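Local atomic coordinates of estrogen receptor (Crassostrea gigas, PDB entry 4N1Y), a protein that probably regulates transcription as a constitutively active steroid hormone receptor, and is represented here by its ligand-binding domain. Residues R47-V50 with H51-W55; R186-P189 with A190-L194. One frame throughout, in Å; residues are numbered along the deposited sequence.

How the interactions relate
From the N terminus, interaction 1 comes first, in the second half of helix 34-56. Interaction 2 follows much later, in the first turns of helix 187-215. Each joins residues of successive helical turns, and neither closes a loop. They lie in series along the chain and neither nest nor cross. Their centres are 26 Å apart, on opposite sides of the centre of the chain, and their nearest atoms stay about 14 Å apart. Interaction 1 belongs to the region where helix 34-56 meets helices 67-89 and 222-229. Interaction 2 belongs to the region where helix 187-215 meets helices 117-132 and 159-180 and the second subunit.

Interaction 1: residues R47-V50 with H51-W55; sequences RELV and HLINW
L49 meets two side chains of the next turn. Its CD1 lies 4.3 Å from CD1 of L52. Its CG lies 4.4 Å from CD1 of I53. The I53 chain runs back toward L49 because CG1 is anti to its own carbonyl carbon (chi1 -63°) and the chain beyond is extended. V50 and N54 lie side by side and point the same way, with V50 CG1 4.1 Å from N54 ND2. The H51 ring also leans back over the preceding turn. Its CG is anti to the carbonyl carbon (chi1 -75°), which brings the CD2 side of the ring to the backbone oxygen of R47. E48 CA lies at the edge of the same ring.

All of this is one helix, 34-56, with i to i+4 backbone bonds. L52 N donates to E48 O at 2.9 Å. I53 N donates to L49 O at 3.2 Å, with an almost straight N-H (179°). In the nuclear receptor fold this is the long helix that helps line the ligand pocket and the coactivator groove. L49 also packs on L223, L224 and M227 of helix 222-229, probably the AF-2 activation helix. On the buried side, E48 makes a long, weak ion pair with R89. The equivalent glutamate and arginine hold the hormone in vertebrate estrogen receptors.

Interaction 2: residues R186-P189 with A190-L194; sequences RHVP and AVLLL
H187 and V191 lie side by side, one helical turn apart, and make a CH-pi contact. CG2 of V191 sits over one face of the H187 ring, 4.0 Å from its centroid and 19° off the ring normal. The imidazole is turned there with CG anti to the backbone N (chi1 -179°). Its NE2 is hydrogen-bonded to E139.

The apolar contact is between V188 and L192, which also run alongside each other. V188 CG1 meets L192 CD1 at 3.8 Å.

Backbone hydrogen bonds join the two turns. A190 N donates to R186 O, and V191 N to H187 O. L192 N donates to V188 O at 2.9 Å, and L193 N to P189 O at 3.0 Å. P189 has no N-H to give, which a first helical turn tolerates.

Helix 187-215 forms part of the interface with the second subunit, as the corresponding helix does in vertebrate estrogen receptors and RXR. P189 packs on L192 of the second subunit, and L192 packs on P189 of that subunit. R186 forms a salt bridge with D171 of the second subunit. Within the chain, V188 and H187 rest on helix 159-180, while L194 faces helix 117-132.

Interaction 1: residues R47-V50 with H51-W55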
loop_
_atom_site.group_PDB
_atom_site.type_symbol
_atom_site.label_atom_id
_atom_site.label_comp_id
_atom_site.label_asym_id
_atom_site.label_seq_id
_atom_site.Cartn_x
_atom_site.Cartn_y
_atom_site.Cartn_z
ATOM N N ARG B 47 8.181 -20.848 9.693
ATOM C CA ARG B 47 7.185 -21.897 9.874
ATOM C C ARG B 47 5.835 -21.402 9.344
ATOM O O ARG B 47 5.133 -22.123 8.643
ATOM C CB ARG B 47 7.091 -22.300 11.344
ATOM C CG ARG B 47 8.401 -22.844 11.899
ATOM C CD ARG B 47 8.195 -23.698 13.156
ATOM N NE ARG B 47 7.193 -23.111 14.047
ATOM C CZ ARG B 47 6.379 -23.806 14.835
ATOM N NH1 ARG B 47 6.438 -25.134 14.858
ATOM N NH2 ARG B 47 5.508 -23.169 15.605
ATOM N N GLU B 48 5.498 -20.149 9.628
ATOM C CA GLU B 48 4.230 -19.604 9.164
ATOM C C GLU B 48 4.325 -19.476 7.638
ATOM O O GLU B 48 3.321 -19.553 6.928
ATOM C CB GLU B 48 3.890 -18.259 9.854
ATOM C CG GLU B 48 3.844 -18.341 11.415
ATOM C CD GLU B 48 3.528 -17.014 12.150
ATOM O OE1 GLU B 48 3.801 -15.918 11.602
ATOM O OE2 GLU B 48 3.051 -17.078 13.314
ATOM N N LEU B 49 5.545 -19.311 7.136
ATOM C CA LEU B 49 5.758 -19.210 5.701
ATOM C C LEU B 49 5.418 -20.504 4.952
ATOM O O LEU B 49 4.731 -20.470 3.929
ATOM C CB LEU B 49 7.203 -18.801 5.416
ATOM C CG LEU B 49 7.525 -18.389 3.976
ATOM C CD1 LEU B 49 6.560 -17.328 3.473
ATOM C CD2 LEU B 49 8.970 -17.901 3.859
ATOM N N VAL B 50 5.891 -21.639 5.458
ATOM C CA VAL B 50 5.547 -22.940 4.881
ATOM C C VAL B 50 4.037 -23.158 4.870
ATOM O O VAL B 50 3.477 -23.696 3.924
ATOM C CB VAL B 50 6.205 -24.096 5.637
ATOM C CG1 VAL B 50 5.721 -25.414 5.084
ATOM C CG2 VAL B 50 7.717 -24.014 5.522
ATOM N N HIS B 51 3.388 -22.754 5.953
ATOM C CA HIS B 51 1.944 -22.858 6.083
ATOM C C HIS B 51 1.193 -22.015 5.059
ATOM O O HIS B 51 0.210 -22.481 4.487
ATOM C CB HIS B 51 1.533 -22.461 7.495
ATOM C CG HIS B 51 1.842 -23.504 8.524
ATOM N ND1 HIS B 51 1.191 -24.715 8.582
ATOM C CD2 HIS B 51 2.743 -23.515 9.533
ATOM C CE1 HIS B 51 1.674 -25.428 9.585
ATOM N NE2 HIS B 51 2.617 -24.722 10.179
ATOM N N LEU B 52 1.654 -20.786 4.830
ATOM C CA LEU B 52 1.043 -19.883 3.845
ATOM C C LEU B 52 1.018 -20.496 2.458
ATOM O O LEU B 52 -0.014 -20.533 1.788
ATOM C CB LEU B 52 1.814 -18.570 3.759
ATOM C CG LEU B 52 1.680 -17.548 4.872
ATOM C CD1 LEU B 52 2.550 -16.367 4.517
ATOM C CD2 LEU B 52 0.239 -17.116 5.034
ATOM N N ILE B 53 2.191 -20.945 2.036
ATOM C CA ILE B 53 2.394 -21.629 0.777
ATOM C C ILE B 53 1.416 -22.790 0.573
ATOM O O ILE B 53 0.847 -22.970 -0.515
ATOM C CB ILE B 53 3.833 -22.126 0.722
ATOM C CG1 ILE B 53 4.768 -20.917 0.751
ATOM C CG2 ILE B 53 4.050 -23.080 -0.466
ATOM C CD1 ILE B 53 6.219 -21.277 0.911
ATOM N N ASN B 54 1.231 -23.586 1.623
ATOM C CA ASN B 54 0.308 -24.713 1.560
ATOM C C ASN B 54 -1.118 -24.185 1.489
ATOM O O ASN B 54 -1.991 -24.719 0.798
ATOM C CB ASN B 54 0.489 -25.618 2.778
ATOM C CG ASN B 54 1.788 -26.409 2.730
ATOM O OD1 ASN B 54 2.446 -26.481 1.689
ATOM N ND2 ASN B 54 2.153 -27.027 3.852
ATOM N N TRP B 55 -1.324 -23.101 2.212
ATOM C CA TRP B 55 -2.608 -22.460 2.294
ATOM C C TRP B 55 -3.006 -21.817 0.976
ATOM O O TRP B 55 -4.153 -21.925 0.551
ATOM C CB TRP B 55 -2.564 -21.413 3.402
ATOM C CG TRP B 55 -3.655 -20.455 3.317
ATOM C CD1 TRP B 55 -4.924 -20.611 3.770
ATOM C CD2 TRP B 55 -3.597 -19.183 2.687
ATOM N NE1 TRP B 55 -5.663 -19.494 3.486
ATOM C CE2 TRP B 55 -4.870 -18.601 2.816
ATOM C CE3 TRP B 55 -2.583 -18.473 2.035
ATOM C CZ2 TRP B 55 -5.167 -17.334 2.314
ATOM C CZ3 TRP B 55 -2.877 -17.211 1.536
ATOM C CH2 TRP B 55 -4.167 -16.655 1.680
#

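Interaction 2: residues R186-P189 with A190-L194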
loop_
_atom_site.group_PDB
_atom_site.type_symbol
_atom_site.label_atom_id
_atom_site.label_comp_id
_atom_site.label_asym_id
_atom_site.label_seq_id
_atom_site.Cartn_x
_atom_site.Cartn_y
_atom_site.Cartn_z
ATOM N N ARG B 186 -19.600 2.105 4.438
ATOM C CA ARG B 186 -18.256 2.595 4.661
ATOM C C ARG B 186 -17.310 1.471 5.052
ATOM O O ARG B 186 -16.090 1.610 4.951
ATOM C CB ARG B 186 -18.249 3.659 5.743
ATOM C CG ARG B 186 -19.056 4.897 5.445
ATOM C CD ARG B 186 -19.250 5.615 6.775
ATOM N NE ARG B 186 -20.054 6.828 6.699
ATOM C CZ ARG B 186 -20.295 7.618 7.741
ATOM N NH1 ARG B 186 -19.797 7.306 8.933
ATOM N NH2 ARG B 186 -21.036 8.714 7.603
ATOM N N HIS B 187 -17.869 0.345 5.470
ATOM C CA HIS B 187 -17.052 -0.704 6.064
ATOM C C HIS B 187 -15.974 -1.307 5.150
ATOM O O HIS B 187 -14.772 -1.247 5.462
ATOM C CB HIS B 187 -17.946 -1.812 6.560
ATOM C CG HIS B 187 -17.200 -2.929 7.208
ATOM N ND1 HIS B 187 -16.709 -2.848 8.493
ATOM C CD2 HIS B 187 -16.859 -4.155 6.748
ATOM C CE1 HIS B 187 -16.110 -3.985 8.801
ATOM N NE2 HIS B 187 -16.191 -4.796 7.761
ATOM N N VAL B 188 -16.410 -1.879 4.031
ATOM C CA VAL B 188 -15.497 -2.492 3.074
ATOM C C VAL B 188 -14.443 -1.503 2.606
ATOM O O VAL B 188 -13.254 -1.841 2.586
ATOM C CB VAL B 188 -16.251 -3.075 1.845
ATOM C CG1 VAL B 188 -15.292 -3.415 0.714
ATOM C CG2 VAL B 188 -17.043 -4.276 2.247
ATOM N N PRO B 189 -14.860 -0.287 2.210
ATOM C CA PRO B 189 -13.794 0.652 1.845
ATOM C C PRO B 189 -12.820 0.931 2.999
ATOM O O PRO B 189 -11.612 0.904 2.754
ATOM C CB PRO B 189 -14.559 1.909 1.442
ATOM C CG PRO B 189 -15.896 1.389 0.993
ATOM C CD PRO B 189 -16.196 0.257 1.898
ATOM N N ALA B 190 -13.307 1.190 4.212
ATOM C CA ALA B 190 -12.391 1.488 5.310
ATOM C C ALA B 190 -11.405 0.348 5.491
ATOM O O ALA B 190 -10.200 0.576 5.631
ATOM C CB ALA B 190 -13.140 1.724 6.596
ATOM N N VAL B 191 -11.915 -0.881 5.467
ATOM C CA VAL B 191 -11.077 -2.046 5.744
ATOM C C VAL B 191 -10.057 -2.252 4.640
ATOM O O VAL B 191 -8.877 -2.484 4.903
ATOM C CB VAL B 191 -11.907 -3.314 5.923
ATOM C CG1 VAL B 191 -11.000 -4.519 5.967
ATOM C CG2 VAL B 191 -12.717 -3.223 7.204
ATOM N N LEU B 192 -10.493 -2.120 3.399
ATOM C CA LEU B 192 -9.551 -2.193 2.297
ATOM C C LEU B 192 -8.439 -1.148 2.448
ATOM O O LEU B 192 -7.283 -1.421 2.148
ATOM C CB LEU B 192 -10.297 -2.004 0.983
ATOM C CG LEU B 192 -11.166 -3.238 0.731
ATOM C CD1 LEU B 192 -11.789 -3.184 -0.617
ATOM C CD2 LEU B 192 -10.328 -4.513 0.904
ATOM N N LEU B 193 -8.771 0.021 2.991
ATOM C CA LEU B 193 -7.770 1.065 3.180
ATOM C C LEU B 193 -6.668 0.615 4.132
ATOM O O LEU B 193 -5.545 1.092 4.041
ATOM C CB LEU B 193 -8.401 2.342 3.730
ATOM C CG LEU B 193 -9.255 3.217 2.815
ATOM C CD1 LEU B 193 -9.754 4.431 3.585
ATOM C CD2 LEU B 193 -8.489 3.634 1.579
ATOM N N LEU B 194 -6.981 -0.325 5.020
ATOM C CA LEU B 194 -5.959 -0.864 5.894
ATOM C C LEU B 194 -4.871 -1.557 5.107
ATOM O O LEU B 194 -3.692 -1.514 5.485
ATOM C CB LEU B 194 -6.542 -1.855 6.887
ATOM C CG LEU B 194 -7.514 -1.233 7.868
ATOM C CD1 LEU B 194 -8.037 -2.302 8.819
ATOM C CD2 LEU B 194 -6.856 -0.089 8.603
#